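Local coordinates for Thiol:disulfide interchange protein DsbL (Escherichia coli, PDB 3C7M), which introduces disulfide bonds into other proteins of the periplasm, working with DsbI to form an essential disulfide in the arylsulfate sulfotransferase AssT, at residues A[179-182]-A[183-186]; A[130-133]-A[134-138]. One frame throughout, in Å; residues are numbered along the deposited sequence.

Contact 1 of 2, residues A[179-182]-A[183-186]; sequences IKSI and DAMA. With CD (cadmium ion), chain E.
Ile179 packs its methyl groups against the end of Met185, with CD1 3.8 Å from Met185 CE and CG2 4.0 Å from Met185 SD. The two side chains slant across each other; Met185 is extended throughout, so that SD and CE meet the CD1 methyl and SD also the CG2 methyl. Ser181 is the N-cap of helix 182-193. Its OG stands between its own backbone N and carbonyl carbon (chi1 69°), which brings it 3.0 Å from Ala184 N for a capping hydrogen bond, while Ala184 CB presses on the same oxygen at 3.3 Å. Ser181 O takes Met185 N at 3.0 Å, so this one residue holds two successive amides of the first turn. At Ile182 the regular helical pattern continues: its carbonyl O accepts from Ala186 N at 3.0 Å. The Ile182 side chain leaves this turn to pack on Pro42, Val43 and Lys46 of helix 40-46. Next to it, Asp183 swings CG opposite its backbone N (chi1 -176°) and binds a cadmium ion through OD1 at 2.3 Å, whereas its OD2 stays 3.0 Å from the metal. Asp187, one turn further on, binds the same ion. The whole is a serine-capped helix start, here opening the C-terminal helix of the thioredoxin fold, with an i, i+4 pair of aspartates as a surface metal site.

Contact 2 of 2, residues A[130-133]-A[134-138]; sequences MSQA and DFEAA
The edge of the Phe135 ring meets the Gln132 amide: Gln132 NE2 lies near the ring plane, 3.8 Å from Phe135 CD2. Ile121 and Leu125 of helix 117-128 also touch the Phe135 side chain. Ser131 is the N-cap of this helix, 132-139, which belongs to the all-helical insertion by which DsbA-like proteins enlarge the thioredoxin fold. Ser131 OG accepts from Asp134 N at 3.1 Å, and Ser131 O from Phe135 N. Further backbone bonds carry the helix on, from Glu136 N to Gln132 O and from Ala137 N to Ala133 O. The Gln132 NE2 at the ring edge also donates to Glu136 OE2 at 3.0 Å, an i, i+4 bond within the first turns. The bond is nearly straight (167°) and lies almost in the amide plane; it meets OE2 on the anti side, 29° out of the carboxylate plane, and the amide and carboxylate planes are steeply turned against each other. A bend of the glutamine at chi2 (67°) brings its amide round to the extended Glu136. Met130, just before the cap, reaches forward along the first turn, its SD 3.9 Å from Phe135 CB, and also packs on Val74, Leu75 and Lys78 of helix 65-81. Asp134, at the N3 position, is linked to the N-cap amide through a water, which accepts from Ser131 N at 2.9 Å and donates to Asp134 OD2 at 2.6 Å.

How the contacts relate
Contact 1 and contact 2 are both helix starts capped by a serine, placed on opposite sides of the chain's centre. Their centres lie 38 Å apart and their nearest atoms about 27 Å, so neither touches the other. Contact 2 comes first in the chain, within the helical insertion; contact 1 follows the last strand, 172-174, and opens the final helix, after the chain has already rejoined the thioredoxin sheet. They differ in what the first-turn acid does: Asp134 holds a water at its cap, whereas Asp183 holds cadmium. Neither contains Cys29 or Cys32, the redox-active pair, whose disulfide is absent from this reduced structure.

Contact 1 of 2, residues A[179-182]-A[183-186]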
loop_
_atom_site.group_PDB
_atom_site.type_symbol
_atom_site.label_atom_id
_atom_site.label_comp_id
_atom_site.label_asym_id
_atom_site.label_seq_id
_atom_site.Cartn_x
_atom_site.Cartn_y
_atom_site.Cartn_z
ATOM N N ILE A 179 5.480 -1.061 16.913
ATOM C CA ILE A 179 5.074 -2.416 16.511
ATOM C C ILE A 179 6.144 -3.440 16.878
ATOM O O ILE A 179 7.257 -3.407 16.356
ATOM C CB ILE A 179 4.763 -2.504 14.999
ATOM C CG1 ILE A 179 3.616 -1.551 14.638
ATOM C CG2 ILE A 179 4.440 -3.959 14.594
ATOM C CD1 ILE A 179 3.424 -1.342 13.139
ATOM N N LYS A 180 5.796 -4.361 17.770
ATOM C CA LYS A 180 6.787 -5.319 18.266
ATOM C C LYS A 180 6.563 -6.757 17.808
ATOM O O LYS A 180 7.493 -7.567 17.841
ATOM C CB LYS A 180 6.921 -5.229 19.788
ATOM C CG LYS A 180 7.505 -3.893 20.270
ATOM C CD LYS A 180 8.873 -3.591 19.630
ATOM C CE LYS A 180 9.032 -2.113 19.252
ATOM N NZ LYS A 180 8.890 -1.188 20.420
ATOM N N SER A 181 5.342 -7.062 17.373
ATOM C CA SER A 181 5.021 -8.406 16.891
ATOM C C SER A 181 3.740 -8.432 16.071
ATOM O O SER A 181 2.938 -7.496 16.119
ATOM C CB SER A 181 4.887 -9.380 18.067
ATOM O OG SER A 181 3.729 -9.083 18.828
ATOM N N ILE A 182 3.550 -9.527 15.333
ATOM C CA ILE A 182 2.319 -9.757 14.589
ATOM C C ILE A 182 1.126 -9.780 15.549
ATOM O O ILE A 182 0.119 -9.116 15.314
ATOM C CB ILE A 182 2.399 -11.065 13.772
ATOM C CG1 ILE A 182 3.343 -10.888 12.578
ATOM C CG2 ILE A 182 1.019 -11.506 13.294
ATOM C CD1 ILE A 182 3.894 -12.197 12.036
ATOM N N ASP A 183 1.260 -10.515 16.650
ATOM C CA ASP A 183 0.158 -10.624 17.591
ATOM C C ASP A 183 -0.235 -9.280 18.197
ATOM O O ASP A 183 -1.414 -8.937 18.228
ATOM C CB ASP A 183 0.462 -11.638 18.690
ATOM C CG ASP A 183 -0.711 -11.842 19.618
ATOM O OD1 ASP A 183 -0.873 -11.034 20.565
ATOM O OD2 ASP A 183 -1.483 -12.801 19.375
ATOM N N ALA A 184 0.760 -8.523 18.655
ATOM C CA ALA A 184 0.510 -7.244 19.312
ATOM C C ALA A 184 -0.114 -6.247 18.342
ATOM O O ALA A 184 -1.007 -5.492 18.717
ATOM C CB ALA A 184 1.781 -6.685 19.893
ATOM N N MET A 185 0.341 -6.266 17.090
ATOM C CA MET A 185 -0.228 -5.377 16.085
ATOM C C MET A 185 -1.681 -5.735 15.790
ATOM O O MET A 185 -2.534 -4.855 15.673
ATOM C CB MET A 185 0.591 -5.395 14.796
ATOM C CG MET A 185 0.230 -4.245 13.865
ATOM S SD MET A 185 1.131 -4.376 12.322
ATOM C CE MET A 185 0.438 -2.982 11.450
ATOM N N ALA A 186 -1.965 -7.032 15.687
ATOM C CA ALA A 186 -3.326 -7.484 15.447
ATOM C C ALA A 186 -4.223 -7.124 16.641
ATOM O O ALA A 186 -5.339 -6.651 16.442
ATOM C CB ALA A 186 -3.354 -8.977 15.182
HETATM CD CD CD E . -2.915 -11.227 21.496
#

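Contact 2 of 2, residues A[130-133]-A[134-138]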
loop_
_atom_site.group_PDB
_atom_site.type_symbol
_atom_site.label_atom_id
_atom_site.label_comp_id
_atom_site.label_asym_id
_atom_site.label_seq_id
_atom_site.Cartn_x
_atom_site.Cartn_y
_atom_site.Cartn_z
ATOM N N MET A 130 0.992 -8.792 -16.899
ATOM C CA MET A 130 0.084 -7.910 -17.619
ATOM C C MET A 130 0.813 -7.243 -18.773
ATOM O O MET A 130 1.966 -6.814 -18.625
ATOM C CB MET A 130 -0.528 -6.849 -16.684
ATOM C CG MET A 130 -1.446 -5.854 -17.406
ATOM S SD MET A 130 -2.254 -4.664 -16.316
ATOM C CE MET A 130 -3.692 -5.581 -15.790
ATOM N N SER A 131 0.144 -7.166 -19.921
ATOM C CA SER A 131 0.703 -6.482 -21.082
ATOM C C SER A 131 0.630 -4.968 -20.925
ATOM O O SER A 131 -0.247 -4.429 -20.235
ATOM C CB SER A 131 -0.006 -6.910 -22.380
ATOM O OG SER A 131 -1.334 -6.416 -22.438
ATOM N N GLN A 132 1.565 -4.284 -21.577
ATOM C CA GLN A 132 1.554 -2.827 -21.639
ATOM C C GLN A 132 0.224 -2.302 -22.172
ATOM O O GLN A 132 -0.353 -1.379 -21.603
ATOM C CB GLN A 132 2.706 -2.321 -22.507
ATOM C CG GLN A 132 2.865 -0.801 -22.502
ATOM C CD GLN A 132 3.293 -0.244 -21.153
ATOM O OE1 GLN A 132 4.014 -0.897 -20.396
ATOM N NE2 GLN A 132 2.859 0.974 -20.853
ATOM N N ALA A 133 -0.264 -2.906 -23.256
ATOM C CA ALA A 133 -1.534 -2.494 -23.848
ATOM C C ALA A 133 -2.688 -2.610 -22.848
ATOM O O ALA A 133 -3.501 -1.690 -22.729
ATOM C CB ALA A 133 -1.828 -3.306 -25.115
ATOM N N ASP A 134 -2.743 -3.723 -22.117
ATOM C CA ASP A 134 -3.806 -3.923 -21.125
ATOM C C ASP A 134 -3.740 -2.910 -19.986
ATOM O O ASP A 134 -4.770 -2.390 -19.550
ATOM C CB ASP A 134 -3.788 -5.346 -20.572
ATOM C CG ASP A 134 -4.367 -6.359 -21.542
ATOM O OD1 ASP A 134 -4.773 -5.973 -22.660
ATOM O OD2 ASP A 134 -4.428 -7.544 -21.173
ATOM N N PHE A 135 -2.526 -2.627 -19.518
ATOM C CA PHE A 135 -2.315 -1.607 -18.493
ATOM C C PHE A 135 -2.819 -0.237 -18.958
ATOM O O PHE A 135 -3.523 0.465 -18.223
ATOM C CB PHE A 135 -0.830 -1.547 -18.120
ATOM C CG PHE A 135 -0.435 -0.301 -17.379
ATOM C CD1 PHE A 135 -0.822 -0.113 -16.054
ATOM C CD2 PHE A 135 0.324 0.690 -18.005
ATOM C CE1 PHE A 135 -0.459 1.044 -15.360
ATOM C CE2 PHE A 135 0.689 1.852 -17.319
ATOM C CZ PHE A 135 0.291 2.023 -15.990
ATOM N N GLU A 136 -2.469 0.142 -20.183
ATOM C CA GLU A 136 -2.854 1.455 -20.686
ATOM C C GLU A 136 -4.374 1.599 -20.778
ATOM O O GLU A 136 -4.928 2.634 -20.402
ATOM C CB GLU A 136 -2.165 1.747 -22.019
ATOM C CG GLU A 136 -0.666 1.972 -21.854
ATOM C CD GLU A 136 0.082 2.090 -23.171
ATOM O OE1 GLU A 136 -0.558 2.008 -24.246
ATOM O OE2 GLU A 136 1.320 2.260 -23.129
ATOM N N ALA A 137 -5.038 0.544 -21.241
ATOM C CA ALA A 137 -6.498 0.510 -21.303
ATOM C C ALA A 137 -7.122 0.611 -19.909
ATOM O O ALA A 137 -8.057 1.383 -19.701
ATOM C CB ALA A 137 -6.964 -0.758 -22.009
ATOM N N ALA A 138 -6.585 -0.155 -18.959
ATOM C CA ALA A 138 -7.138 -0.227 -17.601
ATOM C C ALA A 138 -6.974 1.079 -16.832
ATOM O O ALA A 138 -7.822 1.441 -16.013
ATOM C CB ALA A 138 -6.497 -1.374 -16.831
HETATM O O HOH W 1 -2.354 -8.688 -19.987
#